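Local coordinates for DUF6836 domain-containing protein (Clostridium leptum, PDB 4PW1), which is of unknown function, a possible lipoprotein built on a long antiparallel beta sheet surrounded by alpha-helices, at residues L28-L33 against G106-S111; L80-D85 against N99-P104. One frame throughout, in Å; residues are numbered along the deposited sequence.

The two contacts meet on one half of the nine-stranded antiparallel sheet, their centres about 6 Å apart and on the same side of the chain's centre. Along the chain, residues 28-33 come first, from the end of strand 24-28 into the loop after it; then follow strands 80-89 and 95-103, paired in contact 2, and strand 106-114, which closes contact 1. Strands 95-103 and 106-114 are consecutive and adjacent, joined for instance by the backbone hydrogen bond from Ser-111 N to Asn-99 O. Contact 2 knits the hairpin; contact 1 packs the segment that reaches the second subunit through Leu-28 against this same sheet, with Trp-31 meeting Phe-82 across both.

Contact 1: residues L28-L33 against G106-S111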
loop_
_atom_site.group_PDB
_atom_site.type_symbol
_atom_site.label_atom_id
_atom_site.label_comp_id
_atom_site.label_asym_id
_atom_site.label_seq_id
_atom_site.Cartn_x
_atom_site.Cartn_y
_atom_site.Cartn_z
ATOM N N LEU B 28 -6.239 -1.835 0.525
ATOM C CA LEU B 28 -7.230 -1.045 1.270
ATOM C C LEU B 28 -7.954 -1.894 2.301
ATOM O O LEU B 28 -8.135 -3.106 2.100
ATOM C CB LEU B 28 -8.228 -0.445 0.288
ATOM C CG LEU B 28 -7.613 0.415 -0.814
ATOM C CD1 LEU B 28 -8.733 0.987 -1.676
ATOM C CD2 LEU B 28 -6.744 1.511 -0.230
ATOM N N TYR B 29 -8.298 -1.276 3.411
ATOM C CA TYR B 29 -9.025 -1.929 4.485
ATOM C C TYR B 29 -10.272 -2.593 3.873
ATOM O O TYR B 29 -10.940 -1.993 3.026
ATOM C CB TYR B 29 -9.370 -0.933 5.604
ATOM C CG TYR B 29 -10.261 -1.557 6.674
ATOM C CD1 TYR B 29 -9.705 -2.259 7.764
ATOM C CD2 TYR B 29 -11.656 -1.492 6.552
ATOM C CE1 TYR B 29 -10.506 -2.843 8.724
ATOM C CE2 TYR B 29 -12.469 -2.074 7.509
ATOM C CZ TYR B 29 -11.903 -2.740 8.577
ATOM O OH TYR B 29 -12.724 -3.356 9.453
ATOM N N PRO B 30 -10.553 -3.851 4.243
ATOM C CA PRO B 30 -9.905 -4.708 5.218
ATOM C C PRO B 30 -9.023 -5.803 4.586
ATOM O O PRO B 30 -8.707 -6.789 5.251
ATOM C CB PRO B 30 -11.105 -5.366 5.923
ATOM C CG PRO B 30 -12.060 -5.602 4.795
ATOM C CD PRO B 30 -11.847 -4.426 3.834
ATOM N N TRP B 31 -8.601 -5.606 3.347
ATOM C CA TRP B 31 -7.776 -6.594 2.658
ATOM C C TRP B 31 -6.425 -6.773 3.324
ATOM O O TRP B 31 -5.812 -7.811 3.154
ATOM C CB TRP B 31 -7.666 -6.301 1.156
ATOM C CG TRP B 31 -9.030 -6.391 0.528
ATOM C CD1 TRP B 31 -9.892 -5.375 0.295
ATOM C CD2 TRP B 31 -9.713 -7.582 0.169
ATOM N NE1 TRP B 31 -11.049 -5.856 -0.258
ATOM C CE2 TRP B 31 -10.964 -7.212 -0.336
ATOM C CE3 TRP B 31 -9.384 -8.936 0.219
ATOM C CZ2 TRP B 31 -11.898 -8.142 -0.757
ATOM C CZ3 TRP B 31 -10.294 -9.859 -0.250
ATOM C CH2 TRP B 31 -11.528 -9.455 -0.727
ATOM N N ASN B 32 -6.003 -5.823 4.139
ATOM C CA ASN B 32 -4.796 -6.003 4.937
ATOM C C ASN B 32 -4.970 -7.121 5.968
ATOM O O ASN B 32 -3.990 -7.639 6.486
ATOM C CB ASN B 32 -4.407 -4.704 5.654
ATOM C CG ASN B 32 -5.574 -4.137 6.462
ATOM O OD1 ASN B 32 -6.691 -3.987 5.947
ATOM N ND2 ASN B 32 -5.334 -3.842 7.712
ATOM N N LEU B 33 -6.206 -7.470 6.290
ATOM C CA LEU B 33 -6.462 -8.498 7.297
ATOM C C LEU B 33 -6.746 -9.844 6.673
ATOM O O LEU B 33 -6.918 -10.807 7.380
ATOM C CB LEU B 33 -7.638 -8.077 8.167
ATOM C CG LEU B 33 -7.432 -6.739 8.890
ATOM C CD1 LEU B 33 -8.689 -6.365 9.647
ATOM C CD2 LEU B 33 -6.246 -6.782 9.856
ATOM N N GLY B 106 -20.722 -3.259 8.842
ATOM C CA GLY B 106 -21.429 -3.411 7.555
ATOM C C GLY B 106 -20.480 -3.452 6.374
ATOM O O GLY B 106 -19.382 -4.024 6.460
ATOM N N LEU B 107 -20.930 -2.901 5.245
ATOM C CA LEU B 107 -20.167 -2.944 4.010
ATOM C C LEU B 107 -19.027 -1.961 4.121
ATOM O O LEU B 107 -19.249 -0.772 4.215
ATOM C CB LEU B 107 -21.033 -2.587 2.792
ATOM C CG LEU B 107 -20.331 -2.627 1.435
ATOM C CD1 LEU B 107 -19.929 -4.076 1.081
ATOM C CD2 LEU B 107 -21.227 -2.086 0.335
ATOM N N CYS B 108 -17.806 -2.472 4.115
ATOM C CA CYS B 108 -16.611 -1.623 4.274
ATOM C C CYS B 108 -15.727 -1.604 3.038
ATOM O O CYS B 108 -14.761 -0.865 2.981
ATOM C CB CYS B 108 -15.813 -2.084 5.500
ATOM S SG CYS B 108 -15.242 -3.797 5.484
ATOM N N TYR B 109 -16.038 -2.453 2.058
ATOM C CA TYR B 109 -15.304 -2.501 0.828
ATOM C C TYR B 109 -16.173 -3.022 -0.307
ATOM O O TYR B 109 -16.857 -4.007 -0.152
ATOM C CB TYR B 109 -14.006 -3.318 0.967
ATOM C CG TYR B 109 -13.152 -3.261 -0.281
ATOM C CD1 TYR B 109 -13.533 -3.956 -1.441
ATOM C CD2 TYR B 109 -12.032 -2.466 -0.340
ATOM C CE1 TYR B 109 -12.788 -3.860 -2.592
ATOM C CE2 TYR B 109 -11.275 -2.351 -1.501
ATOM C CZ TYR B 109 -11.650 -3.054 -2.597
ATOM O OH TYR B 109 -10.933 -2.938 -3.726
ATOM N N PHE B 110 -16.163 -2.299 -1.429
ATOM C CA PHE B 110 -16.788 -2.718 -2.676
ATOM C C PHE B 110 -15.944 -2.238 -3.855
ATOM O O PHE B 110 -15.541 -1.103 -3.877
ATOM C CB PHE B 110 -18.178 -2.093 -2.805
ATOM C CG PHE B 110 -18.859 -2.424 -4.105
ATOM C CD1 PHE B 110 -18.684 -1.641 -5.226
ATOM C CD2 PHE B 110 -19.662 -3.541 -4.207
ATOM C CE1 PHE B 110 -19.310 -1.962 -6.423
ATOM C CE2 PHE B 110 -20.247 -3.886 -5.400
ATOM C CZ PHE B 110 -20.074 -3.098 -6.516
ATOM N N SER B 111 -15.688 -3.085 -4.842
ATOM C CA SER B 111 -15.148 -2.604 -6.093
ATOM C C SER B 111 -15.625 -3.481 -7.254
ATOM O O SER B 111 -15.764 -4.740 -7.130
ATOM C CB SER B 111 -13.607 -2.559 -6.029
ATOM O OG SER B 111 -13.101 -3.884 -6.084
#
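Trp-31 drives the edge of its indole into the face of Tyr-109. NE1 sits over the centre of the phenol ring, 3.3 Å from Tyr-109 CG, and the two planes stand at 83°, a T-shaped pair with the pyrrole side leading. Carbon CD1 of Trp-31 follows at 3.7 Å from Tyr-109 CD2. At the rim of the same ring, near its plane, lie Leu-28 CB, 4.0 Å from CE2 of Tyr-109, and the carbonyl O of Tyr-29, 3.6 Å from Tyr-109 CD2. Beside them Pro-30 rests its CG on the sulfur of Cys-108, 3.7 Å from SG, and its CD on Tyr-109 CB. That sulfur also comes obliquely to the Tyr-29 ring, 3.8 Å from CE2, a sulfur-aromatic contact.

Two backbone irregularities accompany this packing. On strand 106-114 a classic beta bulge places Cys-108 and Tyr-109 together opposite Ala-101, and both turn their CB atoms toward the loop. In the loop, the peptide before Pro-30 is cis, and CB of Pro-30 lies over the Tyr-29 ring, 3.6 Å above its plane. With CG anti to the backbone N (chi1 -174°), Tyr-109 reaches out of the strand to put its face before Trp-31. Its hydroxyl makes a weak hydrogen bond with Ser-111 OG at 3.3 Å.

Farther out, Tyr-29 is hydrogen-bonded through its hydroxyl to Asp-103 OD2 and through its backbone O to Ser-249 OG, while Leu-28 pairs with a strand of the second subunit, carrying the sheet across the interface. No hydrogen bond joins the two segments directly, so aromatic, sulfur and proline packing does the joining, with the indole N-H directed at the phenol face, consistent with an N-H...pi attraction.

Contact 2: residues L80-D85 against N99-P104; sequences LRFLKD and NMALDP
Arg-81 and Leu-102 form one rung of an antiparallel beta hairpin, strands 80-89 and 95-103, whose axes here run 4.7 Å apart. The backbone ladder has two hydrogen-bonded pairs, Arg-81 with Leu-102 and Leu-83 with Met-100, each gripped by two N-H...O bonds; Leu-83 N to Met-100 O is 2.8 Å and nearly straight at 172°. Phe-82 and Ala-101 are the non-hydrogen-bonded pair between them.

Apolar contacts divide by face. On one, Phe-82 CD1 approaches Ala-101 CB at 4.1 Å; on the other, Leu-83 CB meets CB of the selenomethionine Met-100, whose side chain goes on to helix 44-58. Near the hairpin's open end, Leu-80 CD2 touches Asp-103 CB at 3.5 Å.

Polar and charged side chains flank the ladder. Arg-81 binds Glu-43 and Asp-79 in salt bridges, and a water accepts from its NH1 and donates weakly to Leu-102 O. Toward the turn, Lys-84 NZ forms a salt bridge with Asp-85 OD2, its hydrogen bond weak. With CG beside its backbone N (chi1 -78°), Asn-99 holds Asp-85 twice, amide and carboxylate planes 84° apart: OD1 takes Asp-85 N from above the carbonyl plane, and ND2 donates to the anti side of Asp-85 OD1 at 2.9 Å, somewhat out of the carboxylate plane.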
loop_
_atom_site.group_PDB
_atom_site.type_symbol
_atom_site.label_atom_id
_atom_site.label_comp_id
_atom_site.label_asym_id
_atom_site.label_seq_id
_atom_site.Cartn_x
_atom_site.Cartn_y
_atom_site.Cartn_z
ATOM N N LEU B 80 -15.013 -10.933 9.759
ATOM C CA LEU B 80 -14.961 -10.305 8.452
ATOM C C LEU B 80 -15.521 -11.321 7.508
ATOM O O LEU B 80 -15.344 -12.525 7.709
ATOM C CB LEU B 80 -13.498 -9.977 8.064
ATOM C CG LEU B 80 -12.783 -9.029 9.029
ATOM C CD1 LEU B 80 -11.283 -8.957 8.727
ATOM C CD2 LEU B 80 -13.384 -7.654 8.955
ATOM N N ARG B 81 -16.151 -10.836 6.460
ATOM C CA ARG B 81 -16.548 -11.662 5.344
ATOM C C ARG B 81 -15.979 -11.050 4.057
ATOM O O ARG B 81 -16.174 -9.868 3.791
ATOM C CB ARG B 81 -18.083 -11.717 5.318
ATOM C CG ARG B 81 -18.588 -12.585 6.486
ATOM C CD ARG B 81 -19.935 -12.167 6.964
ATOM N NE ARG B 81 -20.467 -13.103 7.962
ATOM C CZ ARG B 81 -20.232 -13.046 9.267
ATOM N NH1 ARG B 81 -19.376 -12.167 9.798
ATOM N NH2 ARG B 81 -20.778 -13.966 10.042
ATOM N N PHE B 82 -15.284 -11.863 3.271
ATOM C CA PHE B 82 -14.657 -11.430 2.058
ATOM C C PHE B 82 -15.228 -12.143 0.853
ATOM O O PHE B 82 -15.325 -13.366 0.830
ATOM C CB PHE B 82 -13.172 -11.766 2.068
ATOM C CG PHE B 82 -12.365 -11.080 3.123
ATOM C CD1 PHE B 82 -11.777 -9.855 2.881
ATOM C CD2 PHE B 82 -12.127 -11.698 4.352
ATOM C CE1 PHE B 82 -10.993 -9.262 3.835
ATOM C CE2 PHE B 82 -11.310 -11.110 5.290
ATOM C CZ PHE B 82 -10.759 -9.886 5.039
ATOM N N LEU B 83 -15.501 -11.363 -0.194
ATOM C CA LEU B 83 -15.729 -11.889 -1.549
ATOM C C LEU B 83 -14.604 -11.411 -2.419
ATOM O O LEU B 83 -14.510 -10.211 -2.736
ATOM C CB LEU B 83 -17.036 -11.336 -2.058
ATOM C CG LEU B 83 -17.422 -11.808 -3.443
ATOM C CD1 LEU B 83 -17.816 -13.266 -3.393
ATOM C CD2 LEU B 83 -18.582 -10.961 -3.951
ATOM N N LYS B 84 -13.719 -12.323 -2.777
ATOM C CA LYS B 84 -12.486 -11.990 -3.472
ATOM C C LYS B 84 -12.541 -12.388 -4.934
ATOM O O LYS B 84 -12.702 -13.548 -5.262
ATOM C CB LYS B 84 -11.295 -12.689 -2.846
ATOM C CG LYS B 84 -9.933 -12.134 -3.316
ATOM C CD LYS B 84 -8.833 -13.059 -2.807
ATOM C CE LYS B 84 -7.467 -12.419 -2.822
ATOM N NZ LYS B 84 -7.084 -12.059 -4.187
ATOM N N ASP B 85 -12.337 -11.399 -5.804
ATOM C CA ASP B 85 -12.209 -11.605 -7.241
ATOM C C ASP B 85 -13.291 -12.506 -7.824
ATOM O O ASP B 85 -13.006 -13.428 -8.566
ATOM C CB ASP B 85 -10.801 -12.106 -7.584
ATOM C CG ASP B 85 -9.736 -11.057 -7.361
ATOM O OD1 ASP B 85 -10.020 -9.831 -7.422
ATOM O OD2 ASP B 85 -8.562 -11.475 -7.136
ATOM N N ASN B 99 -15.004 -7.324 -5.906
ATOM C CA ASN B 99 -14.481 -7.572 -4.575
ATOM C C ASN B 99 -15.368 -6.873 -3.559
ATOM O O ASN B 99 -15.788 -5.726 -3.774
ATOM C CB ASN B 99 -13.048 -7.067 -4.459
ATOM C CG ASN B 99 -12.077 -8.012 -5.114
ATOM O OD1 ASN B 99 -11.657 -8.992 -4.509
ATOM N ND2 ASN B 99 -11.844 -7.816 -6.396
HETATM N N MSE B 100 -15.650 -7.554 -2.449
HETATM C CA MSE B 100 -16.417 -6.963 -1.385
HETATM C C MSE B 100 -15.996 -7.469 -0.069
HETATM O O MSE B 100 -15.438 -8.540 0.042
HETATM C CB MSE B 100 -17.936 -7.308 -1.468
HETATM C CG MSE B 100 -18.507 -6.881 -2.773
HETATM SE SE MSE B 100 -20.526 -7.223 -2.820
HETATM C CE MSE B 100 -20.942 -6.467 -1.280
ATOM N N ALA B 101 -16.276 -6.689 0.961
ATOM C CA ALA B 101 -16.041 -7.150 2.323
ATOM C C ALA B 101 -17.007 -6.495 3.273
ATOM O O ALA B 101 -17.355 -5.319 3.110
ATOM C CB ALA B 101 -14.637 -6.861 2.768
ATOM N N LEU B 102 -17.351 -7.251 4.303
ATOM C CA LEU B 102 -18.125 -6.758 5.422
ATOM C C LEU B 102 -17.386 -6.997 6.716
ATOM O O LEU B 102 -16.748 -8.042 6.896
ATOM C CB LEU B 102 -19.487 -7.476 5.486
ATOM C CG LEU B 102 -20.432 -7.086 4.341
ATOM C CD1 LEU B 102 -20.236 -8.003 3.158
ATOM C CD2 LEU B 102 -21.859 -7.173 4.841
ATOM N N ASP B 103 -17.502 -6.014 7.604
ATOM C CA ASP B 103 -17.005 -6.091 8.962
ATOM C C ASP B 103 -18.188 -5.833 9.915
ATOM O O ASP B 103 -19.314 -5.705 9.467
ATOM C CB ASP B 103 -15.814 -5.136 9.128
ATOM C CG ASP B 103 -16.185 -3.637 9.153
ATOM O OD1 ASP B 103 -17.367 -3.266 9.140
ATOM O OD2 ASP B 103 -15.242 -2.799 9.189
ATOM N N PRO B 104 -17.942 -5.754 11.216
ATOM C CA PRO B 104 -19.111 -5.564 12.114
ATOM C C PRO B 104 -19.908 -4.283 11.902
ATOM O O PRO B 104 -21.032 -4.224 12.341
ATOM C CB PRO B 104 -18.484 -5.575 13.513
ATOM C CG PRO B 104 -17.232 -6.420 13.348
ATOM C CD PRO B 104 -16.722 -6.057 11.974
HETATM O O HOH W 1 -18.558 -9.553 8.917
#